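Local coordinates for protein acyl-CoA thioesterase (Alicyclobacillus acidocaldarius subsp. acidocaldarius, PDB 3RQB) that is of unconfirmed function but, as a hot dog-fold protein, probably hydrolyses acyl-CoA thioesters, at residues T168-R173 against D190-R195; P194-K199 against G242-I247; V204-V209 against Q263-K268. All blocks are in the same frame, centred on the assembly; numbering follows the deposited sequence.

Contact 1: residues T168-R173 against D190-R195; sequences TYQWMR and DTFVPR
Thr-168 and Arg-195 make the polar half of this contact. Both terminal guanidinium nitrogens of Arg-195 converge on one hydroxyl, NH1 at 2.7 Å and NH2 at 3.0 Å from Thr-168 OG1, which lies almost in the guanidinium plane. The arginine chain bends at chi2 and again at chi3 (88°), turning the guanidinium edge onto that hydroxyl. Gly-157 O is a further partner of OG1, and Ala-166 O takes a bond from NH1.

The other half gathers round the Phe-192 ring. The Gln-170 amide meets it obliquely, the planes 41° apart, with Gln-170 NE2 3.3 Å from Phe-192 CD1. Met-172, modelled as selenomethionine, makes a Met-aromatic contact: its SE is 4.8 Å from the centroid of the Phe-192 ring and 36° off the ring normal. Thr-191 borders SE, its hydroxyl bonded to Leu-188 O.

A leucine in place of Arg-195 would probably leave Ala-166 O and the Thr-168 hydroxyl without their N-H donors inside a buried interface. The loop and the first residue of helix 195-200 are thus joined to a strand of the C-terminal hot dog domain by two unlike chemistries, a buried cation met here by neutral oxygens and a methionine side chain beside an aromatic ring.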
loop_
_atom_site.group_PDB
_atom_site.type_symbol
_atom_site.label_atom_id
_atom_site.label_comp_id
_atom_site.label_asym_id
_atom_site.label_seq_id
_atom_site.Cartn_x
_atom_site.Cartn_y
_atom_site.Cartn_z
ATOM N N THR B 168 -2.024 -18.284 -3.853
ATOM C CA THR B 168 -2.913 -19.001 -2.941
ATOM C C THR B 168 -4.378 -18.617 -3.136
ATOM O O THR B 168 -4.700 -17.440 -3.332
ATOM C CB THR B 168 -2.550 -18.719 -1.462
ATOM O OG1 THR B 168 -1.320 -19.374 -1.138
ATOM C CG2 THR B 168 -3.642 -19.222 -0.520
ATOM N N TYR B 169 -5.256 -19.620 -3.100
ATOM C CA TYR B 169 -6.700 -19.394 -2.975
ATOM C C TYR B 169 -7.186 -20.021 -1.673
ATOM O O TYR B 169 -6.795 -21.140 -1.343
ATOM C CB TYR B 169 -7.486 -20.040 -4.118
ATOM C CG TYR B 169 -7.125 -19.599 -5.524
ATOM C CD1 TYR B 169 -6.406 -18.433 -5.763
ATOM C CD2 TYR B 169 -7.521 -20.363 -6.621
ATOM C CE1 TYR B 169 -6.085 -18.046 -7.069
ATOM C CE2 TYR B 169 -7.210 -19.989 -7.919
ATOM C CZ TYR B 169 -6.492 -18.835 -8.146
ATOM O OH TYR B 169 -6.188 -18.476 -9.450
ATOM N N GLN B 170 -8.032 -19.314 -0.932
ATOM C CA GLN B 170 -8.646 -19.916 0.242
ATOM C C GLN B 170 -10.023 -19.358 0.584
ATOM O O GLN B 170 -10.313 -18.176 0.377
ATOM C CB GLN B 170 -7.723 -19.785 1.452
ATOM C CG GLN B 170 -7.571 -18.366 1.973
ATOM C CD GLN B 170 -6.316 -18.199 2.823
ATOM O OE1 GLN B 170 -5.318 -18.902 2.622
ATOM N NE2 GLN B 170 -6.360 -17.261 3.777
ATOM N N TRP B 171 -10.870 -20.230 1.112
ATOM C CA TRP B 171 -12.084 -19.785 1.757
ATOM C C TRP B 171 -11.704 -19.498 3.189
ATOM O O TRP B 171 -10.971 -20.268 3.818
ATOM C CB TRP B 171 -13.156 -20.867 1.716
ATOM C CG TRP B 171 -13.685 -21.134 0.344
ATOM C CD1 TRP B 171 -13.501 -22.264 -0.405
ATOM C CD2 TRP B 171 -14.484 -20.249 -0.450
ATOM N NE1 TRP B 171 -14.137 -22.138 -1.614
ATOM C CE2 TRP B 171 -14.750 -20.913 -1.670
ATOM C CE3 TRP B 171 -15.001 -18.960 -0.250
ATOM C CZ2 TRP B 171 -15.512 -20.329 -2.689
ATOM C CZ3 TRP B 171 -15.759 -18.380 -1.262
ATOM C CH2 TRP B 171 -16.005 -19.067 -2.466
HETATM N N MSE B 172 -12.188 -18.378 3.701
HETATM C CA MSE B 172 -11.868 -17.980 5.058
HETATM C C MSE B 172 -12.993 -17.153 5.666
HETATM O O MSE B 172 -13.682 -16.390 4.974
HETATM C CB MSE B 172 -10.577 -17.163 5.062
HETATM C CG MSE B 172 -10.745 -15.835 4.354
HETATM SE SE MSE B 172 -9.114 -15.104 3.616
HETATM C CE MSE B 172 -9.898 -13.635 2.610
ATOM N N ARG B 173 -13.158 -17.311 6.973
ATOM C CA ARG B 173 -14.074 -16.505 7.755
ATOM C C ARG B 173 -13.547 -16.469 9.174
ATOM O O ARG B 173 -12.650 -17.231 9.530
ATOM C CB ARG B 173 -15.487 -17.083 7.724
ATOM C CG ARG B 173 -15.630 -18.417 8.426
ATOM C CD ARG B 173 -17.098 -18.740 8.659
ATOM N NE ARG B 173 -17.320 -20.133 9.048
ATOM C CZ ARG B 173 -17.006 -20.636 10.241
ATOM N NH1 ARG B 173 -16.437 -19.860 11.154
ATOM N NH2 ARG B 173 -17.253 -21.914 10.520
ATOM N N ASP B 190 -4.292 -10.525 6.506
ATOM C CA ASP B 190 -3.064 -11.133 6.993
ATOM C C ASP B 190 -3.224 -12.624 7.280
ATOM O O ASP B 190 -2.322 -13.249 7.837
ATOM C CB ASP B 190 -2.453 -10.395 8.186
ATOM C CG ASP B 190 -1.008 -10.809 8.428
ATOM O OD1 ASP B 190 -0.328 -11.109 7.423
ATOM O OD2 ASP B 190 -0.551 -10.857 9.597
ATOM N N THR B 191 -4.375 -13.194 6.937
ATOM C CA THR B 191 -4.603 -14.609 7.236
ATOM C C THR B 191 -3.934 -15.550 6.220
ATOM O O THR B 191 -4.003 -16.773 6.350
ATOM C CB THR B 191 -6.106 -14.943 7.339
ATOM O OG1 THR B 191 -6.732 -14.769 6.065
ATOM C CG2 THR B 191 -6.778 -14.043 8.345
ATOM N N PHE B 192 -3.273 -14.975 5.220
ATOM C CA PHE B 192 -2.564 -15.775 4.225
ATOM C C PHE B 192 -1.223 -16.302 4.707
ATOM O O PHE B 192 -0.406 -15.566 5.268
ATOM C CB PHE B 192 -2.343 -14.975 2.944
ATOM C CG PHE B 192 -3.611 -14.604 2.244
ATOM C CD1 PHE B 192 -4.445 -15.584 1.736
ATOM C CD2 PHE B 192 -3.970 -13.278 2.089
ATOM C CE1 PHE B 192 -5.622 -15.248 1.088
ATOM C CE2 PHE B 192 -5.142 -12.938 1.449
ATOM C CZ PHE B 192 -5.970 -13.925 0.945
ATOM N N VAL B 193 -1.002 -17.585 4.459
ATOM C CA VAL B 193 0.300 -18.179 4.657
ATOM C C VAL B 193 1.321 -17.332 3.913
ATOM O O VAL B 193 1.040 -16.847 2.822
ATOM C CB VAL B 193 0.306 -19.597 4.107
ATOM C CG1 VAL B 193 1.706 -20.012 3.687
ATOM C CG2 VAL B 193 -0.269 -20.545 5.145
ATOM N N PRO B 194 2.512 -17.140 4.511
ATOM C CA PRO B 194 3.544 -16.262 3.950
ATOM C C PRO B 194 3.967 -16.751 2.582
ATOM O O PRO B 194 4.325 -17.928 2.453
ATOM C CB PRO B 194 4.718 -16.441 4.924
ATOM C CG PRO B 194 4.103 -16.920 6.173
ATOM C CD PRO B 194 2.980 -17.805 5.735
ATOM N N ARG B 195 3.976 -15.863 1.591
ATOM C CA ARG B 195 4.188 -16.294 0.212
ATOM C C ARG B 195 5.397 -17.246 0.110
ATOM O O ARG B 195 5.318 -18.320 -0.502
ATOM C CB ARG B 195 4.356 -15.083 -0.717
ATOM C CG ARG B 195 3.113 -14.191 -0.870
ATOM C CD ARG B 195 1.913 -14.952 -1.416
ATOM N NE ARG B 195 1.131 -15.565 -0.342
ATOM C CZ ARG B 195 0.432 -16.693 -0.452
ATOM N NH1 ARG B 195 0.407 -17.361 -1.590
ATOM N NH2 ARG B 195 -0.243 -17.159 0.586
#

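Contact 2: residues P194-K199 against G242-I247; sequences PRVYVK and GYFDQI
Phe-244 presents its ring to the first turn of helix 195-199, with Val-196 CB over one face and Arg-195 CB approaching obliquely, 3.8 Å from Phe-244 CE2. The Val-196 and Phe-244 side chains cross at about a right angle, with Val-196 CG1 4.0 Å from Phe-244 CE1. The same ring touches Ile-206, Val-265 and Met-267, so it sits between helix and sheet. Val-196 also packs on Trp-119 of the second subunit.

Two residues further along the strand, Gln-246 reaches the helix by a different route. Its CG is anti to the backbone N (chi1 -162°) and the chain stays extended, which lays the glutamine stem beside the arginine stem: Gln-246 CG lies 3.5 Å from Arg-195 CG. From there Gln-246 OE1 accepts a hydrogen bond from Arg-195 NE at 3.2 Å. The acceptor lies near the guanidinium plane, but the two flat groups stand steeply to each other, and NE comes from above the carbonyl plane, 59° out of it. Arg-195 NH1 is bonded to Ala-166 O. Val-198 CG2 rests 3.5 Å above one face of the Arg-195 guanidinium, toward its rim.

The axes of helix 195-199 and strand 243-247 pass 9.9 Å apart at 99°, the helix lying across the strand on one face of the hot dog sheet. Since NE approaches away from the lone pairs of OE1, this bond is likely to be a modest one; the contact combines it with apolar overlap of the arginine stem, Val-196 and the Phe-244 ring.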
loop_
_atom_site.group_PDB
_atom_site.type_symbol
_atom_site.label_atom_id
_atom_site.label_comp_id
_atom_site.label_asym_id
_atom_site.label_seq_id
_atom_site.Cartn_x
_atom_site.Cartn_y
_atom_site.Cartn_z
ATOM N N PRO B 194 2.512 -17.140 4.511
ATOM C CA PRO B 194 3.544 -16.262 3.950
ATOM C C PRO B 194 3.967 -16.751 2.582
ATOM O O PRO B 194 4.325 -17.928 2.453
ATOM C CB PRO B 194 4.718 -16.441 4.924
ATOM C CG PRO B 194 4.103 -16.920 6.173
ATOM C CD PRO B 194 2.980 -17.805 5.735
ATOM N N ARG B 195 3.976 -15.863 1.591
ATOM C CA ARG B 195 4.188 -16.294 0.212
ATOM C C ARG B 195 5.397 -17.246 0.110
ATOM O O ARG B 195 5.318 -18.320 -0.502
ATOM C CB ARG B 195 4.356 -15.083 -0.717
ATOM C CG ARG B 195 3.113 -14.191 -0.870
ATOM C CD ARG B 195 1.913 -14.952 -1.416
ATOM N NE ARG B 195 1.131 -15.565 -0.342
ATOM C CZ ARG B 195 0.432 -16.693 -0.452
ATOM N NH1 ARG B 195 0.407 -17.361 -1.590
ATOM N NH2 ARG B 195 -0.243 -17.159 0.586
ATOM N N VAL B 196 6.498 -16.864 0.752
ATOM C CA VAL B 196 7.746 -17.613 0.668
ATOM C C VAL B 196 7.618 -19.088 1.111
ATOM O O VAL B 196 8.162 -19.981 0.461
ATOM C CB VAL B 196 8.881 -16.882 1.423
ATOM C CG1 VAL B 196 8.677 -16.994 2.917
ATOM C CG2 VAL B 196 10.244 -17.435 1.030
ATOM N N TYR B 197 6.902 -19.349 2.201
ATOM C CA TYR B 197 6.620 -20.731 2.584
ATOM C C TYR B 197 6.018 -21.475 1.392
ATOM O O TYR B 197 6.446 -22.577 1.048
ATOM C CB TYR B 197 5.626 -20.813 3.749
ATOM C CG TYR B 197 6.092 -20.235 5.072
ATOM C CD1 TYR B 197 7.344 -19.652 5.207
ATOM C CD2 TYR B 197 5.272 -20.285 6.197
ATOM C CE1 TYR B 197 7.764 -19.123 6.428
ATOM C CE2 TYR B 197 5.681 -19.762 7.418
ATOM C CZ TYR B 197 6.929 -19.182 7.529
ATOM O OH TYR B 197 7.341 -18.657 8.739
ATOM N N VAL B 198 5.014 -20.864 0.771
ATOM C CA VAL B 198 4.324 -21.489 -0.345
ATOM C C VAL B 198 5.311 -21.864 -1.442
ATOM O O VAL B 198 5.182 -22.914 -2.091
ATOM C CB VAL B 198 3.267 -20.554 -0.955
ATOM C CG1 VAL B 198 2.320 -21.357 -1.821
ATOM C CG2 VAL B 198 2.501 -19.800 0.133
ATOM N N LYS B 199 6.303 -21.003 -1.639
ATOM C CA LYS B 199 7.292 -21.217 -2.692
ATOM C C LYS B 199 8.358 -22.260 -2.324
ATOM O O LYS B 199 8.775 -23.052 -3.165
ATOM C CB LYS B 199 7.948 -19.890 -3.085
ATOM C CG LYS B 199 8.757 -19.941 -4.385
ATOM C CD LYS B 199 7.878 -20.088 -5.639
ATOM C CE LYS B 199 8.711 -19.968 -6.924
ATOM N NZ LYS B 199 7.940 -20.257 -8.173
ATOM N N GLY B 242 16.653 -9.999 0.730
ATOM C CA GLY B 242 16.140 -9.908 2.082
ATOM C C GLY B 242 14.680 -9.548 2.230
ATOM O O GLY B 242 14.164 -9.539 3.343
ATOM N N TYR B 243 14.001 -9.246 1.130
ATOM C CA TYR B 243 12.577 -8.922 1.218
ATOM C C TYR B 243 11.717 -9.544 0.135
ATOM O O TYR B 243 12.213 -9.960 -0.915
ATOM C CB TYR B 243 12.355 -7.410 1.232
ATOM C CG TYR B 243 12.829 -6.776 2.508
ATOM C CD1 TYR B 243 11.960 -6.550 3.568
ATOM C CD2 TYR B 243 14.160 -6.430 2.664
ATOM C CE1 TYR B 243 12.414 -5.971 4.748
ATOM C CE2 TYR B 243 14.622 -5.860 3.824
ATOM C CZ TYR B 243 13.756 -5.625 4.868
ATOM O OH TYR B 243 14.266 -5.040 6.018
ATOM N N PHE B 244 10.419 -9.618 0.413
ATOM C CA PHE B 244 9.442 -9.969 -0.607
ATOM C C PHE B 244 8.100 -9.318 -0.289
ATOM O O PHE B 244 7.920 -8.751 0.792
ATOM C CB PHE B 244 9.270 -11.486 -0.682
ATOM C CG PHE B 244 8.488 -12.056 0.463
ATOM C CD1 PHE B 244 9.138 -12.507 1.603
ATOM C CD2 PHE B 244 7.093 -12.127 0.403
ATOM C CE1 PHE B 244 8.413 -13.026 2.661
ATOM C CE2 PHE B 244 6.357 -12.638 1.452
ATOM C CZ PHE B 244 7.013 -13.090 2.585
ATOM N N ASP B 245 7.140 -9.491 -1.197
ATOM C CA ASP B 245 5.873 -8.776 -1.135
ATOM C C ASP B 245 4.675 -9.692 -1.365
ATOM O O ASP B 245 4.783 -10.754 -1.975
ATOM C CB ASP B 245 5.847 -7.662 -2.184
ATOM C CG ASP B 245 5.399 -8.160 -3.546
ATOM O OD1 ASP B 245 5.817 -9.267 -3.949
ATOM O OD2 ASP B 245 4.611 -7.450 -4.203
ATOM N N GLN B 246 3.519 -9.258 -0.889
ATOM C CA GLN B 246 2.316 -10.030 -1.073
ATOM C C GLN B 246 1.284 -9.100 -1.647
ATOM O O GLN B 246 1.079 -8.008 -1.131
ATOM C CB GLN B 246 1.835 -10.588 0.266
ATOM C CG GLN B 246 0.863 -11.742 0.134
ATOM C CD GLN B 246 0.559 -12.398 1.464
ATOM O OE1 GLN B 246 1.302 -13.264 1.925
ATOM N NE2 GLN B 246 -0.544 -11.991 2.090
ATOM N N ILE B 247 0.660 -9.524 -2.734
ATOM C CA ILE B 247 -0.498 -8.827 -3.261
ATOM C C ILE B 247 -1.702 -9.733 -3.115
ATOM O O ILE B 247 -1.626 -10.927 -3.407
ATOM C CB ILE B 247 -0.318 -8.474 -4.731
ATOM C CG1 ILE B 247 1.046 -7.823 -4.946
ATOM C CG2 ILE B 247 -1.431 -7.556 -5.188
ATOM C CD1 ILE B 247 1.164 -7.085 -6.262
#

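Contact 3: residues V204-V209 against Q263-K268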
loop_
_atom_site.group_PDB
_atom_site.type_symbol
_atom_site.label_atom_id
_atom_site.label_comp_id
_atom_site.label_asym_id
_atom_site.label_seq_id
_atom_site.Cartn_x
_atom_site.Cartn_y
_atom_site.Cartn_z
ATOM N N VAL B 204 11.007 -20.222 6.647
ATOM C CA VAL B 204 12.167 -19.398 6.965
ATOM C C VAL B 204 11.665 -18.302 7.888
ATOM O O VAL B 204 10.457 -18.070 7.991
ATOM C CB VAL B 204 12.826 -18.728 5.716
ATOM C CG1 VAL B 204 13.673 -19.716 4.936
ATOM C CG2 VAL B 204 11.782 -18.080 4.814
ATOM N N PRO B 205 12.584 -17.636 8.591
ATOM C CA PRO B 205 12.164 -16.476 9.383
ATOM C C PRO B 205 11.668 -15.336 8.496
ATOM O O PRO B 205 12.349 -14.950 7.546
ATOM C CB PRO B 205 13.460 -16.058 10.084
ATOM C CG PRO B 205 14.260 -17.319 10.164
ATOM C CD PRO B 205 13.957 -18.064 8.904
ATOM N N ILE B 206 10.503 -14.789 8.825
ATOM C CA ILE B 206 9.973 -13.634 8.109
ATOM C C ILE B 206 9.278 -12.718 9.100
ATOM O O ILE B 206 8.881 -13.153 10.181
ATOM C CB ILE B 206 8.969 -14.037 6.984
ATOM C CG1 ILE B 206 7.866 -14.959 7.520
ATOM C CG2 ILE B 206 9.687 -14.713 5.826
ATOM C CD1 ILE B 206 6.643 -14.242 8.075
ATOM N N GLY B 207 9.146 -11.447 8.741
ATOM C CA GLY B 207 8.244 -10.573 9.459
ATOM C C GLY B 207 7.773 -9.451 8.556
ATOM O O GLY B 207 8.478 -9.035 7.631
ATOM N N THR B 208 6.586 -8.934 8.850
ATOM C CA THR B 208 5.996 -7.895 8.029
ATOM C C THR B 208 6.426 -6.533 8.529
ATOM O O THR B 208 6.245 -6.197 9.705
ATOM C CB THR B 208 4.459 -7.957 8.042
ATOM O OG1 THR B 208 4.019 -9.107 7.314
ATOM C CG2 THR B 208 3.877 -6.708 7.397
ATOM N N VAL B 209 7.022 -5.763 7.632
ATOM C CA VAL B 209 7.353 -4.375 7.895
ATOM C C VAL B 209 6.145 -3.458 7.721
ATOM O O VAL B 209 5.910 -2.553 8.530
ATOM C CB VAL B 209 8.451 -3.919 6.943
ATOM C CG1 VAL B 209 8.655 -2.404 7.037
ATOM C CG2 VAL B 209 9.722 -4.689 7.239
ATOM N N GLN B 263 1.565 -6.258 1.066
ATOM C CA GLN B 263 2.350 -6.525 2.242
ATOM C C GLN B 263 3.798 -6.499 1.816
ATOM O O GLN B 263 4.150 -7.082 0.791
ATOM C CB GLN B 263 1.997 -7.916 2.759
ATOM C CG GLN B 263 2.240 -8.141 4.228
ATOM C CD GLN B 263 1.404 -9.281 4.761
ATOM O OE1 GLN B 263 1.905 -10.161 5.453
ATOM N NE2 GLN B 263 0.118 -9.274 4.434
ATOM N N LEU B 264 4.638 -5.826 2.593
ATOM C CA LEU B 264 6.077 -5.918 2.397
ATOM C C LEU B 264 6.666 -6.703 3.556
ATOM O O LEU B 264 6.460 -6.366 4.723
ATOM C CB LEU B 264 6.725 -4.541 2.314
ATOM C CG LEU B 264 8.217 -4.639 1.977
ATOM C CD1 LEU B 264 8.394 -5.414 0.682
ATOM C CD2 LEU B 264 8.911 -3.269 1.891
ATOM N N VAL B 265 7.403 -7.756 3.240
ATOM C CA VAL B 265 7.819 -8.663 4.281
ATOM C C VAL B 265 9.302 -8.973 4.256
ATOM O O VAL B 265 9.850 -9.435 3.252
ATOM C CB VAL B 265 7.054 -9.964 4.180
ATOM C CG1 VAL B 265 7.282 -10.788 5.428
ATOM C CG2 VAL B 265 5.584 -9.678 3.979
ATOM N N TYR B 266 9.935 -8.712 5.389
ATOM C CA TYR B 266 11.294 -9.137 5.639
ATOM C C TYR B 266 11.416 -10.652 5.575
ATOM O O TYR B 266 10.578 -11.381 6.096
ATOM C CB TYR B 266 11.723 -8.680 7.019
ATOM C CG TYR B 266 13.081 -9.195 7.405
ATOM C CD1 TYR B 266 14.240 -8.607 6.896
ATOM C CD2 TYR B 266 13.217 -10.270 8.272
ATOM C CE1 TYR B 266 15.504 -9.071 7.246
ATOM C CE2 TYR B 266 14.476 -10.742 8.629
ATOM C CZ TYR B 266 15.618 -10.139 8.114
ATOM O OH TYR B 266 16.868 -10.607 8.468
HETATM N N MSE B 267 12.489 -11.120 4.961
HETATM C CA MSE B 267 12.700 -12.542 4.780
HETATM C C MSE B 267 14.173 -12.924 4.997
HETATM O O MSE B 267 15.075 -12.237 4.509
HETATM C CB MSE B 267 12.235 -12.904 3.383
HETATM C CG MSE B 267 12.938 -14.062 2.748
HETATM SE SE MSE B 267 12.762 -13.834 0.838
HETATM C CE MSE B 267 14.122 -12.449 0.563
ATOM N N LYS B 268 14.411 -14.014 5.733
ATOM C CA LYS B 268 15.771 -14.430 6.125
ATOM C C LYS B 268 16.545 -15.469 5.279
ATOM O O LYS B 268 17.629 -15.878 5.669
ATOM C CB LYS B 268 15.817 -14.840 7.604
ATOM C CG LYS B 268 15.921 -13.659 8.560
ATOM C CD LYS B 268 16.915 -13.901 9.687
ATOM C CE LYS B 268 17.196 -12.616 10.489
ATOM N NZ LYS B 268 16.100 -12.211 11.435
#
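Ile-206 and Met-267 face each other as a non-hydrogen-bonded pair in two neighbouring antiparallel strands of the hot dog sheet. The axes of strands 206-208 and 263-267 come within 4.4 Å, and their directions differ by 149°, antiparallel with the usual twist.

Ile-206, Thr-208, Val-265 and Met-267 share one face. There the Val-265 CG1 methyl is the bump: it lies against Gly-207 O and 4.0 Å from Ile-206 CB, the branch point of that side chain, while the Ile-206 CG2 methyl lodges 4.0 Å from Met-267 CB. Val-265 is turned with CG1 anti to its backbone N (chi1 -168°), which directs that methyl toward the Ile-206 and Gly-207 side of the pair and leaves CG2 beside Thr-208 OG1. Ile-206 also reaches Val-196 and Tyr-197, so this face is the one that helix 195-200 packs against.

On the reverse face Gly-207 sets no side chain against Tyr-266, whose ring has Gly-207 N near its edge and meets Tyr-243 edge-to-face. Past the strand corner, Val-209 CG2 comes 4.5 Å from Tyr-266 CB, and Val-209 packs on Val-111 of the second subunit. At the exposed end the Pro-205 ring and the Lys-268 stem cross at about a right angle, CB to CB 3.6 Å.

Backbone bonds fix the register. Lys-268 N gives to Pro-205 O, Gly-207 N gives to Tyr-266 O at 3.0 Å, and the return bond from Tyr-266 N to Gly-207 O is weak. Where the chain turns its corner, Val-209 N still donates to Leu-264 O, at 3.0 Å.

How the contacts relate
Arg-195 joins contact 1 to contact 2: its terminal nitrogens serve the first and its NE the second, and the contact centres lie about 12 Å apart. Packing adds to this, with Phe-192 CB 3.6 Å from Gln-246 NE2. Contacts 2 and 3 are closer, about 8 Å between centres, because strands 243-251 and 257-267 are neighbours; Phe-244 O and Val-265 N, 2.7 Å apart, are a probable hydrogen bond between them. Contacts 1 and 3, about 16 Å apart between centres, meet where Pro-194 CG comes 4.2 Å from Ile-206 CD1. Contacts 2 and 3 both touch the second subunit, whereas contact 1 does not.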